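Local coordinates for Lys-gingipain W83 (PDB 4RBM), which cleaves proteins after lysine as a secreted cysteine endopeptidase of Porphyromonas gingivalis, here represented by its catalytic part with the adjoining immunoglobulin-like domain, at residues A[150-155]-A[188-193]; A[209-214]-A[242-247]. All coordinates share one frame; numbering follows the deposited sequence.

Contact 1 (A[150-155]-A[188-193]); sequences LEKVLL and DVYNYL. With NI (nickel (II) ion), chain F; HIS (histidine), chain H.
Tyr190 O takes the N-H of Leu155, with Leu155 N 2.8 Å from Tyr190 O, and the CA-H of Leu154 also comes close to it. The two strands run parallel here, 8° apart, and the exchange continues with Val153 N to Asp188 O at 3.0 Å and Tyr192 N to Leu155 O at 3.0 Å. Tyr190 N bonds Val153 O, while Asp188 N to Glu151 O is weak.

On the Lys152, Leu154 and Tyr190 face, the extended Lys152 chain runs alongside Asp188, with Lys152 CE 3.7 Å from Asp188 OD1. Lys152 NZ stays 4.3 Å from Asp188 OD1, too far for a salt bridge. Further along, Leu154 CD1 packs against Tyr190 CB and meets the edge of the Tyr192 ring, whose OH bonds to His203; the Tyr190 ring stacks on the same histidine. On the other face Val153 CG2 and Leu155 CD1 both touch Val189 CG1, and Leu155 continues onto helix 163-178, which links the strands in a beta-alpha-beta unit.

Asn191, on that face too, has CG between its backbone N and carbonyl carbon (chi1 64°), turning ND2 back to Val189 O at 3.0 Å. That oxygen lies in the Asn191 amide plane, though the nitrogen sits tilted from the carbonyl plane. Near the start of the pairing, Glu151 OE2 binds nickel at 2.0 Å, with NE2 of a free histidine and one further ligand atom.

Backbone bonds and aliphatic packing thus carry most of the pairing, with the Lys152-Asp188 attraction probably modest; Asn191 supplies a donor to Val189 O, which takes no part in the bonds to 150-155.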
# COMPACT_ATOMS: atom_id res chain seq x y z
N LEU A 150 -8.98 -14.89 -0.08
CA LEU A 150 -8.34 -14.01 -1.07
C LEU A 150 -9.11 -13.89 -2.37
O LEU A 150 -8.86 -12.96 -3.13
CB LEU A 150 -6.93 -14.52 -1.39
CG LEU A 150 -5.94 -14.46 -0.22
CD1 LEU A 150 -4.61 -15.14 -0.58
CD2 LEU A 150 -5.66 -13.02 0.23
N GLU A 151 -10.04 -14.82 -2.62
CA GLU A 151 -10.84 -14.86 -3.83
C GLU A 151 -12.13 -14.07 -3.66
O GLU A 151 -13.03 -14.17 -4.50
CB GLU A 151 -11.15 -16.34 -4.17
CG GLU A 151 -9.91 -17.21 -4.20
CD GLU A 151 -10.18 -18.63 -4.66
OE1 GLU A 151 -9.75 -18.96 -5.79
OE2 GLU A 151 -10.83 -19.40 -3.92
N LYS A 152 -12.22 -13.28 -2.59
CA LYS A 152 -13.45 -12.57 -2.25
C LYS A 152 -13.20 -11.10 -1.98
O LYS A 152 -12.15 -10.72 -1.45
CB LYS A 152 -14.09 -13.22 -1.02
CG LYS A 152 -14.17 -14.76 -1.15
CD LYS A 152 -14.83 -15.44 0.04
CE LYS A 152 -14.52 -16.94 -0.00
NZ LYS A 152 -15.23 -17.69 1.08
N VAL A 153 -14.20 -10.26 -2.32
CA VAL A 153 -14.09 -8.80 -2.11
C VAL A 153 -15.42 -8.24 -1.63
O VAL A 153 -16.46 -8.87 -1.79
CB VAL A 153 -13.60 -7.99 -3.36
CG1 VAL A 153 -12.22 -8.45 -3.84
CG2 VAL A 153 -14.64 -8.01 -4.49
N LEU A 154 -15.37 -7.05 -1.03
CA LEU A 154 -16.58 -6.35 -0.58
C LEU A 154 -16.57 -4.99 -1.24
O LEU A 154 -15.58 -4.26 -1.09
CB LEU A 154 -16.65 -6.22 0.97
CG LEU A 154 -17.82 -5.30 1.53
CD1 LEU A 154 -19.23 -5.84 1.12
CD2 LEU A 154 -17.76 -5.20 3.06
N LEU A 155 -17.64 -4.63 -1.97
CA LEU A 155 -17.70 -3.32 -2.64
C LEU A 155 -19.00 -2.62 -2.27
O LEU A 155 -20.07 -3.19 -2.45
CB LEU A 155 -17.59 -3.49 -4.17
CG LEU A 155 -16.37 -4.29 -4.70
CD1 LEU A 155 -16.55 -4.64 -6.18
CD2 LEU A 155 -15.05 -3.56 -4.48
N ASP A 188 -16.43 -14.66 -4.94
CA ASP A 188 -17.48 -13.99 -4.17
C ASP A 188 -17.26 -12.49 -4.22
O ASP A 188 -16.28 -12.00 -3.68
CB ASP A 188 -17.51 -14.50 -2.71
CG ASP A 188 -17.83 -15.98 -2.62
OD1 ASP A 188 -16.91 -16.80 -2.78
OD2 ASP A 188 -19.04 -16.32 -2.52
N VAL A 189 -18.12 -11.78 -4.95
CA VAL A 189 -18.00 -10.33 -5.08
C VAL A 189 -19.21 -9.74 -4.39
O VAL A 189 -20.27 -9.58 -5.00
CB VAL A 189 -17.87 -9.92 -6.57
CG1 VAL A 189 -17.84 -8.40 -6.72
CG2 VAL A 189 -16.61 -10.55 -7.19
N TYR A 190 -19.09 -9.53 -3.06
CA TYR A 190 -20.17 -8.98 -2.25
C TYR A 190 -20.29 -7.52 -2.61
O TYR A 190 -19.30 -6.77 -2.47
CB TYR A 190 -19.88 -9.16 -0.75
CG TYR A 190 -19.45 -10.55 -0.37
CD1 TYR A 190 -20.33 -11.63 -0.47
CD2 TYR A 190 -18.18 -10.79 0.15
CE1 TYR A 190 -19.94 -12.92 -0.09
CE2 TYR A 190 -17.79 -12.07 0.55
CZ TYR A 190 -18.67 -13.13 0.43
OH TYR A 190 -18.27 -14.39 0.83
N ASN A 191 -21.45 -7.11 -3.15
CA ASN A 191 -21.59 -5.72 -3.56
C ASN A 191 -22.95 -5.17 -3.16
O ASN A 191 -23.98 -5.85 -3.31
CB ASN A 191 -21.37 -5.58 -5.08
CG ASN A 191 -22.37 -6.31 -5.93
OD1 ASN A 191 -23.28 -5.69 -6.51
ND2 ASN A 191 -22.25 -7.63 -6.03
N TYR A 192 -22.93 -3.94 -2.67
CA TYR A 192 -24.14 -3.24 -2.19
C TYR A 192 -24.19 -1.90 -2.88
O TYR A 192 -23.36 -1.01 -2.62
CB TYR A 192 -24.10 -3.12 -0.65
CG TYR A 192 -24.16 -4.47 0.05
CD1 TYR A 192 -23.02 -5.26 0.17
CD2 TYR A 192 -25.37 -4.98 0.52
CE1 TYR A 192 -23.08 -6.53 0.75
CE2 TYR A 192 -25.43 -6.22 1.15
CZ TYR A 192 -24.29 -7.00 1.25
OH TYR A 192 -24.35 -8.21 1.88
N LEU A 193 -25.12 -1.77 -3.83
CA LEU A 193 -25.23 -0.57 -4.65
C LEU A 193 -26.19 0.45 -4.07
O LEU A 193 -26.12 1.61 -4.44
CB LEU A 193 -25.68 -0.97 -6.08
CG LEU A 193 -24.67 -1.87 -6.86
CD1 LEU A 193 -25.32 -2.49 -8.10
CD2 LEU A 193 -23.36 -1.11 -7.19
NI NI F . -10.69 -21.26 -4.65
N HIS H . -4.56 -23.31 -8.86
CA HIS H . -5.76 -23.45 -8.02
C HIS H . -7.02 -23.36 -8.88
O HIS H . -7.27 -22.33 -9.50
CB HIS H . -5.76 -22.36 -6.92
CG HIS H . -6.97 -22.35 -6.03
ND1 HIS H . -7.03 -23.12 -4.89
CD2 HIS H . -8.12 -21.66 -6.15
CE1 HIS H . -8.21 -22.86 -4.34
NE2 HIS H . -8.90 -21.99 -5.07

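Contact 2 (A[209-214]-A[242-247]); sequences SFANYT and FLAIGN. With CKC ((3S)-3,7-diaminoheptan-2-one), chain R.
Asn212 and Ile245 meet through a carbonyl with two donors. Ile245 O receives Tyr213 N at 3.0 Å, and Asn212 ND2 at 3.1 Å from above the carbonyl plane. With CG anti to the backbone N (chi1 -171°), the Asn212 amide swings across to the neighbouring strand, and its second N-H goes to Asn247 OD1, with Asn212 ND2 3.0 Å from that oxygen. Both acceptors lie close to the Asn212 amide plane, while the Asn247 amide is turned 72° from it. One water donates to Asn212 OD1 at 2.8 Å and to Asn247 OD1 at 2.9 Å, closing a small ring; Tyr313 also bonds to Asn212 OD1 and Tyr357 to Asn247 ND2.

Earlier on the same face, Phe210 likewise leans over the gap (chi1 177°), presenting its ring edge to Ile245 CD1, 3.6 Å from Phe210 CE1, with Leu243 CD2 alongside. On the other face Ala211 and Ala244 are small, and Tyr213 stacks on Trp222 with its OH bonded to His216 O.

At the C-terminal ends, the lysine-like ligand offers its terminal amine NAM to Thr214 OG1 at 3.0 Å and to Asn247 O at 3.1 Å; Asp288 also bonds the ligand. The buried Asn212 and Asn247 amides are bonded at both N and O, which probably limits their rotation; Thr214 OG1 and Asn247 O present acceptors to the amine, consistent with recognition of lysine at P1.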
# COMPACT_ATOMS: atom_id res chain seq x y z
N SER A 209 -10.48 -10.11 0.70
CA SER A 209 -9.12 -9.65 0.50
C SER A 209 -9.09 -8.13 0.43
O SER A 209 -8.04 -7.50 0.61
CB SER A 209 -8.56 -10.21 -0.81
OG SER A 209 -9.32 -9.78 -1.93
N PHE A 210 -10.24 -7.54 0.10
CA PHE A 210 -10.34 -6.13 -0.25
C PHE A 210 -11.74 -5.62 0.08
O PHE A 210 -12.72 -6.31 -0.18
CB PHE A 210 -10.06 -5.99 -1.77
CG PHE A 210 -10.18 -4.60 -2.37
CD1 PHE A 210 -9.24 -3.62 -2.07
CD2 PHE A 210 -11.15 -4.32 -3.32
CE1 PHE A 210 -9.35 -2.34 -2.63
CE2 PHE A 210 -11.25 -3.04 -3.90
CZ PHE A 210 -10.34 -2.07 -3.56
N ALA A 211 -11.81 -4.42 0.66
CA ALA A 211 -13.05 -3.76 0.99
C ALA A 211 -12.97 -2.32 0.53
O ALA A 211 -12.06 -1.59 0.92
CB ALA A 211 -13.32 -3.83 2.50
N ASN A 212 -13.86 -1.93 -0.37
CA ASN A 212 -13.89 -0.56 -0.90
C ASN A 212 -15.26 0.05 -0.64
O ASN A 212 -16.27 -0.48 -1.08
CB ASN A 212 -13.55 -0.56 -2.41
CG ASN A 212 -13.33 0.80 -3.05
OD1 ASN A 212 -13.31 0.92 -4.27
ND2 ASN A 212 -13.12 1.87 -2.27
N TYR A 213 -15.28 1.17 0.10
CA TYR A 213 -16.50 1.90 0.40
C TYR A 213 -16.41 3.30 -0.23
O TYR A 213 -15.42 4.00 -0.03
CB TYR A 213 -16.67 1.99 1.94
CG TYR A 213 -17.71 2.98 2.44
CD1 TYR A 213 -17.39 4.32 2.65
CD2 TYR A 213 -19.01 2.56 2.75
CE1 TYR A 213 -18.34 5.23 3.09
CE2 TYR A 213 -19.96 3.46 3.23
CZ TYR A 213 -19.62 4.79 3.41
OH TYR A 213 -20.53 5.68 3.90
N THR A 214 -17.44 3.69 -0.99
CA THR A 214 -17.51 5.05 -1.55
C THR A 214 -18.86 5.68 -1.17
O THR A 214 -19.92 5.18 -1.58
CB THR A 214 -17.22 5.09 -3.06
OG1 THR A 214 -17.33 6.45 -3.51
CG2 THR A 214 -18.15 4.19 -3.87
N PHE A 242 -7.28 -7.78 5.17
CA PHE A 242 -7.54 -7.16 3.88
C PHE A 242 -6.92 -5.80 3.70
O PHE A 242 -6.47 -5.18 4.65
CB PHE A 242 -9.09 -6.98 3.71
CG PHE A 242 -9.85 -6.43 4.91
CD1 PHE A 242 -9.84 -5.07 5.21
CD2 PHE A 242 -10.62 -7.27 5.71
CE1 PHE A 242 -10.54 -4.56 6.32
CE2 PHE A 242 -11.34 -6.77 6.81
CZ PHE A 242 -11.29 -5.42 7.12
N LEU A 243 -6.96 -5.32 2.46
CA LEU A 243 -6.71 -3.94 2.14
C LEU A 243 -8.07 -3.25 2.15
O LEU A 243 -9.01 -3.75 1.52
CB LEU A 243 -6.06 -3.82 0.73
CG LEU A 243 -6.04 -2.40 0.11
CD1 LEU A 243 -5.15 -1.41 0.94
CD2 LEU A 243 -5.53 -2.45 -1.32
N ALA A 244 -8.20 -2.10 2.81
CA ALA A 244 -9.46 -1.37 2.77
C ALA A 244 -9.20 0.03 2.23
O ALA A 244 -8.17 0.63 2.51
CB ALA A 244 -10.12 -1.30 4.16
N ILE A 245 -10.11 0.51 1.40
CA ILE A 245 -10.05 1.83 0.80
C ILE A 245 -11.36 2.55 1.09
O ILE A 245 -12.45 2.07 0.73
CB ILE A 245 -9.75 1.77 -0.73
CG1 ILE A 245 -8.44 0.99 -1.02
CG2 ILE A 245 -9.74 3.20 -1.36
CD1 ILE A 245 -8.06 0.99 -2.52
N GLY A 246 -11.24 3.71 1.72
CA GLY A 246 -12.37 4.56 2.03
C GLY A 246 -12.31 5.76 1.11
O GLY A 246 -11.48 6.65 1.33
N ASN A 247 -13.15 5.76 0.04
CA ASN A 247 -13.23 6.92 -0.87
C ASN A 247 -14.34 7.76 -0.31
O ASN A 247 -15.51 7.61 -0.71
CB ASN A 247 -13.44 6.49 -2.31
CG ASN A 247 -12.25 5.79 -2.90
OD1 ASN A 247 -12.32 4.61 -3.27
ND2 ASN A 247 -11.10 6.49 -2.98
CAK CKC R . -17.38 12.61 3.03
C CKC R . -18.73 12.96 2.49
O CKC R . -19.66 13.09 3.27
CA CKC R . -18.83 13.57 1.08
N CKC R . -18.64 14.94 1.47
CAL CKC R . -17.77 13.19 0.02
CAH CKC R . -17.92 11.75 -0.41
CAG CKC R . -17.18 11.44 -1.71
CAI CKC R . -17.41 9.94 -1.89
NAM CKC R . -16.64 9.31 -2.98
O HOH W 1 -11.35 2.72 -5.17

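In the fold
Contacts 1 and 2 are two pairings in one sheet, separated by the pairing of 152-157 with 210-214; their centres are 10 Å apart, and the strand order is 188-192, 152-157, 210-214, 242-247. The seam between them is backbone: Lys152 O lies 2.8 Å from Ser209 N and Leu154 N 2.9 Å from Phe210 O, both probable hydrogen bonds. Contact 1 forms the partly buried outer edge, away from the catalytic and calcium sites; contact 2 is wholly buried. The catalytic residues follow the strands of contact 2: the Tyr213 side chain is about 5 Å from that of His216, the inferred proton donor, and about 9 Å from that of the nucleophile Cys249 (nearest atoms), a layout familiar from caspase-like clan CD peptidases.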